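Local coordinates for Serine/threonine-protein phosphatase 2A regulatory subunit B'' subunit alpha (Homo sapiens, PDB 4I5J) that serves as a calcium-binding EF-hand regulatory subunit of protein phosphatase 2A that might modulate substrate selectivity, catalytic activity and localization of the enzyme, at residues I65-Y70 and Y112-V117; C120-L125 and L131-A136; A136-Y141 and V177-S182; C238-L243 and Y267-N272. One frame throughout, in Å; residues are numbered along the deposited sequence.

Contact 1 (I65-Y70 and Y112-V117); sequences IQRIFY and YEHFYV
Arg67 and His114 form this small surface contact between two helices, 54-72 and 112-125. The helices belong to neighbouring EF-hand-family regions of the chain. Each segment contributes one side chain. Arg67 sets off with CG beside its backbone N, then bends about the CG-CD bond (chi3 66°). The bend turns the guanidinium toward helix 112-125, where the His114 side chain crosses it nearly at a right angle. Arg67 NH1 donates to His114 ND1 at 3.4 Å. The bond is weak, with an N-H...N angle of only 135°. NH1 comes to the edge of the imidazole, in its plane. The guanidinium itself is tilted 54° from that plane, which gives an oblique meeting and no stack. Thr107 O, bound through NH2, is the firmer partner of the guanidinium, and His114 adds a weak second bond. Nearby, Phe115 packs on Phe56, Arg59 and Thr63 of helix 54-72 and adds side-chain packing between the two helices. Replacing Arg67 with alanine would probably leave Thr107 O without its NH2 donor and His114 ND1 without its weak one from NH1. The aliphatic part of His114 also takes part: its CB lies 3.6 Å from Arg67 NH1.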
# COMPACT_ATOMS: atom_id res chain seq x y z
N ILE A 65 -4.56 2.75 11.88
CA ILE A 65 -5.53 3.45 11.04
C ILE A 65 -5.15 3.36 9.55
O ILE A 65 -6.01 3.12 8.72
CB ILE A 65 -5.76 4.89 11.52
CG1 ILE A 65 -6.37 4.84 12.92
CG2 ILE A 65 -6.70 5.65 10.56
CD1 ILE A 65 -6.60 6.18 13.54
N GLN A 66 -3.86 3.50 9.21
CA GLN A 66 -3.47 3.40 7.80
C GLN A 66 -3.84 2.02 7.30
O GLN A 66 -4.37 1.88 6.20
CB GLN A 66 -1.96 3.66 7.59
CG GLN A 66 -1.52 5.06 7.91
CD GLN A 66 -2.60 6.08 7.60
OE1 GLN A 66 -3.00 6.25 6.45
NE2 GLN A 66 -3.10 6.73 8.64
N ARG A 67 -3.58 1.01 8.13
CA ARG A 67 -3.86 -0.38 7.74
C ARG A 67 -5.35 -0.63 7.55
O ARG A 67 -5.75 -1.39 6.66
CB ARG A 67 -3.27 -1.37 8.75
CG ARG A 67 -1.73 -1.36 8.77
CD ARG A 67 -1.20 -2.52 9.59
NE ARG A 67 -1.50 -3.80 8.95
CZ ARG A 67 -1.29 -4.99 9.52
NH1 ARG A 67 -0.81 -5.04 10.76
NH2 ARG A 67 -1.58 -6.11 8.88
N ILE A 68 -6.17 -0.01 8.38
CA ILE A 68 -7.62 -0.13 8.24
C ILE A 68 -8.00 0.46 6.87
O ILE A 68 -8.62 -0.22 6.05
CB ILE A 68 -8.35 0.63 9.39
CG1 ILE A 68 -8.32 -0.16 10.70
CG2 ILE A 68 -9.81 0.89 9.01
CD1 ILE A 68 -8.66 0.70 11.96
N PHE A 69 -7.58 1.69 6.60
CA PHE A 69 -7.94 2.31 5.32
C PHE A 69 -7.35 1.59 4.14
O PHE A 69 -8.00 1.48 3.08
CB PHE A 69 -7.62 3.80 5.31
CG PHE A 69 -8.66 4.61 6.00
CD1 PHE A 69 -8.80 4.53 7.38
CD2 PHE A 69 -9.57 5.36 5.28
CE1 PHE A 69 -9.79 5.24 8.04
CE2 PHE A 69 -10.56 6.07 5.93
CZ PHE A 69 -10.66 6.00 7.32
N TYR A 70 -6.13 1.11 4.31
CA TYR A 70 -5.45 0.39 3.24
C TYR A 70 -6.31 -0.78 2.75
O TYR A 70 -6.48 -0.98 1.55
CB TYR A 70 -4.11 -0.13 3.74
CG TYR A 70 -3.24 -0.75 2.68
CD1 TYR A 70 -2.26 -0.02 2.04
CD2 TYR A 70 -3.41 -2.08 2.31
CE1 TYR A 70 -1.45 -0.59 1.08
CE2 TYR A 70 -2.61 -2.67 1.33
CZ TYR A 70 -1.64 -1.92 0.73
OH TYR A 70 -0.83 -2.48 -0.24
N TYR A 112 1.04 -5.49 17.03
CA TYR A 112 2.07 -4.55 17.47
C TYR A 112 3.39 -4.85 16.81
O TYR A 112 4.11 -3.92 16.40
CB TYR A 112 2.26 -4.53 19.01
CG TYR A 112 3.15 -3.38 19.39
CD1 TYR A 112 2.63 -2.11 19.55
CD2 TYR A 112 4.53 -3.56 19.52
CE1 TYR A 112 3.45 -1.04 19.86
CE2 TYR A 112 5.35 -2.51 19.82
CZ TYR A 112 4.81 -1.25 20.00
OH TYR A 112 5.65 -0.20 20.32
N GLU A 113 3.72 -6.13 16.70
CA GLU A 113 4.94 -6.59 16.03
C GLU A 113 5.02 -6.06 14.60
O GLU A 113 6.09 -5.67 14.13
CB GLU A 113 4.98 -8.12 15.97
CG GLU A 113 5.42 -8.82 17.25
CD GLU A 113 5.15 -10.33 17.24
OE1 GLU A 113 4.53 -10.83 16.28
OE2 GLU A 113 5.57 -11.01 18.20
N HIS A 114 3.89 -6.08 13.90
CA HIS A 114 3.89 -5.63 12.52
C HIS A 114 4.16 -4.15 12.52
O HIS A 114 4.93 -3.65 11.70
CB HIS A 114 2.54 -5.89 11.84
CG HIS A 114 2.33 -7.32 11.43
ND1 HIS A 114 1.11 -7.78 10.97
CD2 HIS A 114 3.17 -8.38 11.40
CE1 HIS A 114 1.21 -9.07 10.68
NE2 HIS A 114 2.45 -9.45 10.94
N PHE A 115 3.51 -3.43 13.43
CA PHE A 115 3.73 -2.00 13.51
C PHE A 115 5.20 -1.68 13.75
O PHE A 115 5.75 -0.77 13.14
CB PHE A 115 2.89 -1.35 14.61
CG PHE A 115 3.55 -0.16 15.24
CD1 PHE A 115 3.63 1.04 14.57
CD2 PHE A 115 4.10 -0.24 16.52
CE1 PHE A 115 4.25 2.14 15.13
CE2 PHE A 115 4.72 0.86 17.10
CZ PHE A 115 4.81 2.04 16.41
N TYR A 116 5.85 -2.43 14.64
CA TYR A 116 7.21 -2.06 15.01
C TYR A 116 8.17 -2.33 13.85
O TYR A 116 9.11 -1.57 13.63
CB TYR A 116 7.65 -2.75 16.30
CG TYR A 116 8.97 -2.25 16.85
CD1 TYR A 116 9.15 -0.91 17.17
CD2 TYR A 116 10.02 -3.13 17.06
CE1 TYR A 116 10.39 -0.45 17.71
CE2 TYR A 116 11.24 -2.69 17.57
CZ TYR A 116 11.42 -1.35 17.89
OH TYR A 116 12.63 -0.95 18.39
N VAL A 117 7.92 -3.41 13.11
CA VAL A 117 8.69 -3.67 11.89
C VAL A 117 8.60 -2.47 10.96
O VAL A 117 9.64 -1.96 10.48
CB VAL A 117 8.19 -4.96 11.17
CG1 VAL A 117 8.77 -5.05 9.76
CG2 VAL A 117 8.54 -6.19 11.98

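Contact 2 (C120-L125 and L131-A136); sequences CKFWEL and LYISQA
The Phe122 ring meets the backbone of Leu131 at its edge. Phe122 CZ is 3.5 Å from Leu131 O, which lies near the ring plane, and the Leu131 carbonyl carbon is at the same edge. Ile133 approaches the ring obliquely. Its methyl CD1 is 3.5 Å from Phe122 CD1, and its CG1 is 3.7 Å from Phe122 CE1. The ring of Tyr173 forms an edge-to-face pair with Phe122. The Phe122 side chain leaves the helix with CG anti to its backbone N (chi1 180°), and this carries the ring along the Ile133 side chain, the two running in opposite directions. Ile133 is extended beyond CG1 (chi2 177°). Its CD1 therefore reaches between Phe122 and Leu125, 3.6 Å from Leu125 CB. Leu125 CD1 is a little farther from the same Ile133 methyl, at 4.0 Å.

The arrangement is that of an EF-hand unit: helix 112-125 leads into a loop that carries the short, weakly bonded strand 133-134 and runs on into helix 135-138. Ile133 bonds through its backbone to Met171 of the antiparallel partner strand. Ser134 then N-caps the following helix through Asp137 N. Phe176 and Leu138 also pack against both Leu125 and Ile133.

A serine in place of Phe122 would probably open a gap beside Ile133 CD1 and leave the Leu131 carbonyl without its aromatic neighbour. No hydrogen bond links the two segments, so shape and apolar packing join helix to loop, perhaps helped slightly by the ring's C-H edge facing a carbonyl oxygen.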
# COMPACT_ATOMS: atom_id res chain seq x y z
N CYS A 120 10.55 0.65 12.45
CA CYS A 120 12.00 0.57 12.31
C CYS A 120 12.47 0.80 10.89
O CYS A 120 13.53 1.41 10.67
CB CYS A 120 12.53 -0.76 12.83
SG CYS A 120 12.24 -0.93 14.62
N LYS A 121 11.69 0.30 9.94
CA LYS A 121 12.04 0.49 8.55
C LYS A 121 11.95 1.96 8.20
O LYS A 121 12.82 2.48 7.51
CB LYS A 121 11.19 -0.38 7.63
CG LYS A 121 11.67 -1.83 7.58
CD LYS A 121 10.75 -2.69 6.73
CE LYS A 121 11.20 -4.14 6.71
NZ LYS A 121 10.15 -5.03 6.11
N PHE A 122 10.91 2.64 8.70
CA PHE A 122 10.78 4.08 8.49
C PHE A 122 11.97 4.82 9.12
O PHE A 122 12.56 5.71 8.51
CB PHE A 122 9.48 4.60 9.11
CG PHE A 122 9.28 6.09 8.93
CD1 PHE A 122 8.77 6.61 7.74
CD2 PHE A 122 9.64 6.98 9.95
CE1 PHE A 122 8.60 7.99 7.56
CE2 PHE A 122 9.47 8.36 9.78
CZ PHE A 122 8.95 8.87 8.59
N TRP A 123 12.31 4.42 10.34
CA TRP A 123 13.40 5.02 11.07
C TRP A 123 14.71 4.94 10.26
O TRP A 123 15.42 5.92 10.12
CB TRP A 123 13.59 4.33 12.42
CG TRP A 123 14.77 4.85 13.14
CD1 TRP A 123 16.05 4.40 13.05
CD2 TRP A 123 14.79 5.98 14.03
NE1 TRP A 123 16.88 5.18 13.83
CE2 TRP A 123 16.12 6.16 14.43
CE3 TRP A 123 13.82 6.86 14.49
CZ2 TRP A 123 16.50 7.17 15.31
CZ3 TRP A 123 14.20 7.87 15.36
CH2 TRP A 123 15.52 8.01 15.76
N GLU A 124 15.01 3.75 9.75
CA GLU A 124 16.19 3.54 8.89
C GLU A 124 16.23 4.44 7.64
O GLU A 124 17.30 4.86 7.23
CB GLU A 124 16.26 2.06 8.48
CG GLU A 124 17.47 1.67 7.63
CD GLU A 124 17.61 0.15 7.44
OE1 GLU A 124 16.58 -0.53 7.24
OE2 GLU A 124 18.75 -0.36 7.51
N LEU A 125 15.08 4.74 7.06
CA LEU A 125 15.02 5.51 5.82
C LEU A 125 14.95 7.03 6.02
O LEU A 125 15.24 7.81 5.10
CB LEU A 125 13.80 5.09 5.01
CG LEU A 125 13.91 3.71 4.36
CD1 LEU A 125 12.57 3.36 3.78
CD2 LEU A 125 14.96 3.75 3.26
N LEU A 131 11.15 13.15 10.11
CA LEU A 131 9.80 12.57 9.96
C LEU A 131 9.27 12.49 8.52
O LEU A 131 8.08 12.25 8.31
CB LEU A 131 8.80 13.28 10.87
CG LEU A 131 9.27 13.38 12.34
CD1 LEU A 131 8.17 13.94 13.22
CD2 LEU A 131 9.78 12.04 12.88
N TYR A 132 10.14 12.70 7.54
CA TYR A 132 9.79 12.49 6.15
C TYR A 132 10.84 11.67 5.44
O TYR A 132 12.01 11.68 5.82
CB TYR A 132 9.60 13.82 5.41
CG TYR A 132 8.43 14.63 5.94
CD1 TYR A 132 8.59 15.48 7.03
CD2 TYR A 132 7.17 14.51 5.37
CE1 TYR A 132 7.52 16.20 7.53
CE2 TYR A 132 6.10 15.23 5.85
CZ TYR A 132 6.28 16.08 6.94
OH TYR A 132 5.22 16.80 7.43
N ILE A 133 10.43 10.96 4.39
CA ILE A 133 11.37 10.21 3.59
C ILE A 133 11.51 10.92 2.27
O ILE A 133 10.50 11.26 1.63
CB ILE A 133 10.90 8.76 3.41
CG1 ILE A 133 11.03 8.02 4.75
CG2 ILE A 133 11.75 8.05 2.38
CD1 ILE A 133 10.51 6.63 4.67
N SER A 134 12.74 11.20 1.88
CA SER A 134 12.98 11.83 0.59
C SER A 134 12.94 10.78 -0.51
O SER A 134 13.02 9.57 -0.26
CB SER A 134 14.34 12.54 0.59
OG SER A 134 15.35 11.57 0.71
N GLN A 135 12.79 11.25 -1.73
CA GLN A 135 12.81 10.39 -2.91
C GLN A 135 14.13 9.61 -3.00
O GLN A 135 14.13 8.41 -3.28
CB GLN A 135 12.58 11.25 -4.15
CG GLN A 135 12.40 10.48 -5.39
CD GLN A 135 12.03 11.36 -6.57
OE1 GLN A 135 11.46 12.44 -6.39
NE2 GLN A 135 12.35 10.89 -7.77
N ALA A 136 15.24 10.30 -2.74
CA ALA A 136 16.57 9.70 -2.77
C ALA A 136 16.71 8.58 -1.75
O ALA A 136 17.22 7.51 -2.06
CB ALA A 136 17.65 10.76 -2.50

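Contact 3 (A136-Y141 and V177-S182); sequences ADLSRY and VWFLIS
Leu138, Tyr141 and Phe179 all carry CG anti to their own backbone N, and this sends the three side chains into the space between the segments. For Phe179 chi1 is 168°, and its ring meets Leu138 coming from the opposite direction. Leu138 spreads both methyls over one face of that ring. CD2 sits above the centre, 4.0 Å from the Phe179 ring centroid and 11° off the normal, a CH-pi contact. The other methyl, Leu138 CD1, is nearer the rim, 3.6 Å from Phe179 CE2. Tyr141 takes the edge. The pair is T-shaped: the Phe179 edge points at the Tyr141 face, with planes at 75° and ring centroids 5.3 Å apart. Phe179 CE2 stands above the rim of the tyrosine ring, 3.8 Å from Tyr141 CD2.

The two segments belong to an EF-hand pair. Helices 135-138 and 173-184 each follow a strand of its two-stranded antiparallel sheet. A type I turn from Leu138 to Tyr141, closed by Tyr141 N to Leu138 O at 3.0 Å, presents both residues to Phe179. Tyr194 and Ile154 also pack on Phe179.

The Tyr141 and Leu180 side chains cross at about a right angle, with Tyr141 OH 3.8 Å from Leu180 CG. Within helix 173-184, Trp178 O accepts two bonds. Ser182 OG donates to Trp178 O at 2.8 Å, and Ser182 N reaches the same oxygen from the opposite face of its carbonyl plane.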
# COMPACT_ATOMS: atom_id res chain seq x y z
N ALA A 136 15.24 10.30 -2.74
CA ALA A 136 16.57 9.70 -2.77
C ALA A 136 16.71 8.58 -1.75
O ALA A 136 17.22 7.51 -2.06
CB ALA A 136 17.65 10.76 -2.50
N ASP A 137 16.30 8.84 -0.52
CA ASP A 137 16.33 7.80 0.49
C ASP A 137 15.45 6.60 0.15
O ASP A 137 15.89 5.45 0.30
CB ASP A 137 16.04 8.37 1.87
CG ASP A 137 17.15 9.31 2.35
OD1 ASP A 137 18.33 9.09 1.96
OD2 ASP A 137 16.84 10.28 3.07
N LEU A 138 14.23 6.85 -0.32
CA LEU A 138 13.36 5.74 -0.67
C LEU A 138 13.97 4.90 -1.80
O LEU A 138 13.79 3.69 -1.84
CB LEU A 138 11.97 6.22 -1.05
CG LEU A 138 10.89 5.14 -1.00
CD1 LEU A 138 10.74 4.65 0.42
CD2 LEU A 138 9.54 5.64 -1.58
N SER A 139 14.70 5.56 -2.70
CA SER A 139 15.37 4.87 -3.80
C SER A 139 16.39 3.84 -3.32
O SER A 139 16.78 2.96 -4.07
CB SER A 139 16.05 5.89 -4.71
OG SER A 139 15.07 6.59 -5.47
N ARG A 140 16.82 3.96 -2.07
CA ARG A 140 17.79 3.04 -1.50
C ARG A 140 17.16 1.96 -0.62
O ARG A 140 17.86 1.12 -0.06
CB ARG A 140 18.82 3.81 -0.69
CG ARG A 140 19.66 4.68 -1.57
CD ARG A 140 20.51 5.65 -0.79
NE ARG A 140 21.13 6.57 -1.73
CZ ARG A 140 20.80 7.85 -1.87
NH1 ARG A 140 19.88 8.41 -1.10
NH2 ARG A 140 21.42 8.59 -2.78
N TYR A 141 15.84 1.99 -0.49
CA TYR A 141 15.12 0.99 0.28
C TYR A 141 15.37 -0.37 -0.34
O TYR A 141 15.35 -0.49 -1.57
CB TYR A 141 13.62 1.28 0.23
CG TYR A 141 12.73 0.28 0.94
CD1 TYR A 141 12.59 0.30 2.32
CD2 TYR A 141 12.00 -0.66 0.22
CE1 TYR A 141 11.77 -0.60 2.97
CE2 TYR A 141 11.18 -1.57 0.87
CZ TYR A 141 11.07 -1.53 2.24
OH TYR A 141 10.25 -2.41 2.91
N VAL A 177 3.68 3.82 5.26
CA VAL A 177 2.92 2.60 5.56
C VAL A 177 2.33 1.96 4.30
O VAL A 177 2.46 0.76 4.08
CB VAL A 177 1.83 2.83 6.64
CG1 VAL A 177 1.13 1.52 6.95
CG2 VAL A 177 2.48 3.37 7.94
N TRP A 178 1.69 2.78 3.46
CA TRP A 178 1.08 2.29 2.21
C TRP A 178 2.12 1.80 1.25
O TRP A 178 1.95 0.75 0.63
CB TRP A 178 0.30 3.43 1.54
CG TRP A 178 -0.98 3.76 2.24
CD1 TRP A 178 -1.11 4.32 3.47
CD2 TRP A 178 -2.31 3.54 1.75
NE1 TRP A 178 -2.44 4.47 3.79
CE2 TRP A 178 -3.20 4.00 2.76
CE3 TRP A 178 -2.84 3.00 0.58
CZ2 TRP A 178 -4.58 3.95 2.62
CZ3 TRP A 178 -4.24 2.94 0.45
CH2 TRP A 178 -5.08 3.42 1.46
N PHE A 179 3.19 2.58 1.09
CA PHE A 179 4.31 2.13 0.29
C PHE A 179 4.85 0.79 0.79
O PHE A 179 4.92 -0.17 0.03
CB PHE A 179 5.47 3.14 0.30
CG PHE A 179 6.73 2.58 -0.26
CD1 PHE A 179 6.91 2.48 -1.64
CD2 PHE A 179 7.74 2.10 0.58
CE1 PHE A 179 8.07 1.93 -2.17
CE2 PHE A 179 8.91 1.55 0.06
CZ PHE A 179 9.07 1.46 -1.31
N LEU A 180 5.23 0.72 2.07
CA LEU A 180 5.85 -0.50 2.59
C LEU A 180 4.98 -1.73 2.36
O LEU A 180 5.47 -2.75 1.86
CB LEU A 180 6.21 -0.35 4.07
CG LEU A 180 7.02 -1.49 4.72
CD1 LEU A 180 7.62 -1.05 6.05
CD2 LEU A 180 6.16 -2.69 5.02
N ILE A 181 3.70 -1.65 2.75
CA ILE A 181 2.79 -2.79 2.60
C ILE A 181 2.68 -3.21 1.13
O ILE A 181 2.65 -4.41 0.81
CB ILE A 181 1.41 -2.48 3.19
CG1 ILE A 181 1.54 -2.22 4.70
CG2 ILE A 181 0.44 -3.65 2.94
CD1 ILE A 181 0.26 -1.78 5.37
N SER A 182 2.66 -2.23 0.24
CA SER A 182 2.46 -2.50 -1.17
C SER A 182 3.71 -3.05 -1.82
O SER A 182 3.64 -3.83 -2.77
CB SER A 182 2.02 -1.21 -1.88
OG SER A 182 0.75 -0.81 -1.37

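Contact 4 (C238-L243 and Y267-N272); sequences CQMLDL and YDTFFN
A Met-aromatic contact joins helices 233-244 and 263-271 in the part of the chain that follows the calcium-binding EF-hand loop. Met240 supplies all of the touching atoms on its side. Its chain bends at chi2 (-58°) and again at chi3, which takes SD and CE to Thr269 while CG stays against Phe270. Met240 CG lies 3.9 Å from Phe270 CE1, and the two side chains slide past each other in opposite directions. Met240 SD is 5.4 Å from the Phe270 ring centroid, oblique at 51° off the ring normal. Beyond the sulfur, Met240 meets Thr269 tip to tip. Its methyl CE is 3.6 Å from Thr269 OG1 and 3.7 Å from Thr269 CG2. Thr269 places OG1 beside its own backbone N, and the hydroxyl is hydrogen-bonded to Ile265 O. Leu236 of helix 233-244 touches both Thr269 and Phe270. Phe266 extends the packing, edge-to-face with Phe270 and against Met240. No hydrogen bond crosses between the two segments. The Thr269 hydroxyl has its polar partner in its own helix, so Met240 CE meets it by van der Waals contact alone, while the sulfur-aromatic part falls to Phe270.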
# COMPACT_ATOMS: atom_id res chain seq x y z
N CYS A 238 5.73 -8.92 -25.51
CA CYS A 238 5.06 -10.17 -25.88
C CYS A 238 4.85 -11.09 -24.67
O CYS A 238 3.75 -11.56 -24.41
CB CYS A 238 5.84 -10.89 -26.96
SG CYS A 238 5.59 -10.18 -28.60
N GLN A 239 5.93 -11.33 -23.92
CA GLN A 239 5.86 -12.10 -22.68
C GLN A 239 4.82 -11.57 -21.72
O GLN A 239 4.03 -12.33 -21.15
CB GLN A 239 7.22 -12.10 -21.97
CG GLN A 239 8.32 -12.80 -22.77
CD GLN A 239 9.54 -13.10 -21.92
OE1 GLN A 239 9.65 -12.64 -20.78
NE2 GLN A 239 10.46 -13.89 -22.47
N MET A 240 4.83 -10.26 -21.54
CA MET A 240 3.94 -9.63 -20.56
C MET A 240 2.50 -9.69 -21.02
O MET A 240 1.58 -9.74 -20.21
CB MET A 240 4.38 -8.19 -20.28
CG MET A 240 5.66 -8.12 -19.49
SD MET A 240 5.47 -9.00 -17.93
CE MET A 240 6.67 -10.34 -18.10
N LEU A 241 2.29 -9.68 -22.33
CA LEU A 241 0.93 -9.75 -22.84
C LEU A 241 0.42 -11.18 -22.72
O LEU A 241 -0.73 -11.39 -22.35
CB LEU A 241 0.85 -9.26 -24.28
CG LEU A 241 0.92 -7.75 -24.48
CD1 LEU A 241 0.90 -7.43 -26.01
CD2 LEU A 241 -0.22 -7.06 -23.73
N ASP A 242 1.28 -12.15 -23.02
CA ASP A 242 0.91 -13.54 -22.83
C ASP A 242 0.68 -13.80 -21.34
O ASP A 242 -0.21 -14.57 -20.96
CB ASP A 242 1.98 -14.47 -23.39
CG ASP A 242 2.15 -14.32 -24.90
OD1 ASP A 242 1.20 -13.85 -25.58
OD2 ASP A 242 3.24 -14.67 -25.42
N LEU A 243 1.45 -13.12 -20.50
CA LEU A 243 1.28 -13.28 -19.06
C LEU A 243 -0.08 -12.78 -18.59
O LEU A 243 -0.77 -13.48 -17.85
CB LEU A 243 2.40 -12.56 -18.31
CG LEU A 243 2.33 -12.70 -16.79
CD1 LEU A 243 2.37 -14.16 -16.38
CD2 LEU A 243 3.47 -11.93 -16.15
N TYR A 267 4.57 -6.35 -12.51
CA TYR A 267 5.18 -5.22 -11.81
C TYR A 267 6.71 -5.32 -11.59
O TYR A 267 7.45 -4.37 -11.86
CB TYR A 267 4.44 -4.96 -10.48
CG TYR A 267 3.02 -4.45 -10.66
CD1 TYR A 267 2.01 -4.83 -9.79
CD2 TYR A 267 2.70 -3.57 -11.69
CE1 TYR A 267 0.73 -4.37 -9.94
CE2 TYR A 267 1.41 -3.09 -11.85
CZ TYR A 267 0.42 -3.50 -10.98
OH TYR A 267 -0.87 -3.03 -11.11
N ASP A 268 7.17 -6.46 -11.10
CA ASP A 268 8.61 -6.67 -10.92
C ASP A 268 9.37 -6.49 -12.22
O ASP A 268 10.43 -5.87 -12.27
CB ASP A 268 8.89 -8.07 -10.35
CG ASP A 268 8.39 -8.23 -8.93
OD1 ASP A 268 8.27 -7.21 -8.20
OD2 ASP A 268 8.13 -9.38 -8.53
N THR A 269 8.80 -7.05 -13.28
CA THR A 269 9.40 -7.01 -14.59
C THR A 269 9.65 -5.57 -15.02
O THR A 269 10.65 -5.29 -15.67
CB THR A 269 8.48 -7.73 -15.59
OG1 THR A 269 8.34 -9.10 -15.20
CG2 THR A 269 9.02 -7.66 -17.00
N PHE A 270 8.76 -4.65 -14.64
CA PHE A 270 8.91 -3.24 -15.04
C PHE A 270 9.63 -2.30 -14.08
O PHE A 270 10.07 -1.22 -14.50
CB PHE A 270 7.56 -2.63 -15.44
CG PHE A 270 7.04 -3.18 -16.73
CD1 PHE A 270 5.97 -4.06 -16.75
CD2 PHE A 270 7.65 -2.84 -17.93
CE1 PHE A 270 5.51 -4.58 -17.94
CE2 PHE A 270 7.21 -3.36 -19.13
CZ PHE A 270 6.13 -4.23 -19.14
N PHE A 271 9.75 -2.68 -12.81
CA PHE A 271 10.39 -1.75 -11.88
C PHE A 271 11.08 -2.34 -10.64
O PHE A 271 11.49 -1.58 -9.77
CB PHE A 271 9.45 -0.60 -11.51
CG PHE A 271 8.19 -1.03 -10.81
CD1 PHE A 271 8.22 -1.40 -9.47
CD2 PHE A 271 6.97 -1.02 -11.46
CE1 PHE A 271 7.07 -1.77 -8.81
CE2 PHE A 271 5.82 -1.40 -10.82
CZ PHE A 271 5.86 -1.78 -9.48
N ASN A 272 11.21 -3.66 -10.57
CA ASN A 272 12.01 -4.31 -9.52
C ASN A 272 13.02 -5.26 -10.19
O ASN A 272 12.78 -6.47 -10.31
CB ASN A 272 11.12 -5.03 -8.49
CG ASN A 272 11.88 -5.47 -7.23
OD1 ASN A 272 13.01 -5.97 -7.30
ND2 ASN A 272 11.25 -5.29 -6.07

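Contacts 1, 2 and 3 form a connected group, while contact 4 stands apart. Contacts 1 and 2 both use helix 112-125 but do not otherwise touch. Contacts 2 and 3 share Ala136, and their centres are 8 Å apart. Leu125 CD1 packs 3.4 Å from Tyr141 CD1 between them. Contact 1 joins contact 3 directly: Tyr70 OH and Ser182 OG are 2.6 Å apart, probably hydrogen-bonded, and Gln66 OE1 probably bonds Trp178 NE1. Contact 4 is about 21 Å from contact 3, centre to centre. Its Phe270 side chain is about 13 Å from the calcium ion held by Asp200, Asp202, Asp204, Val206 and Glu211, too far to touch it.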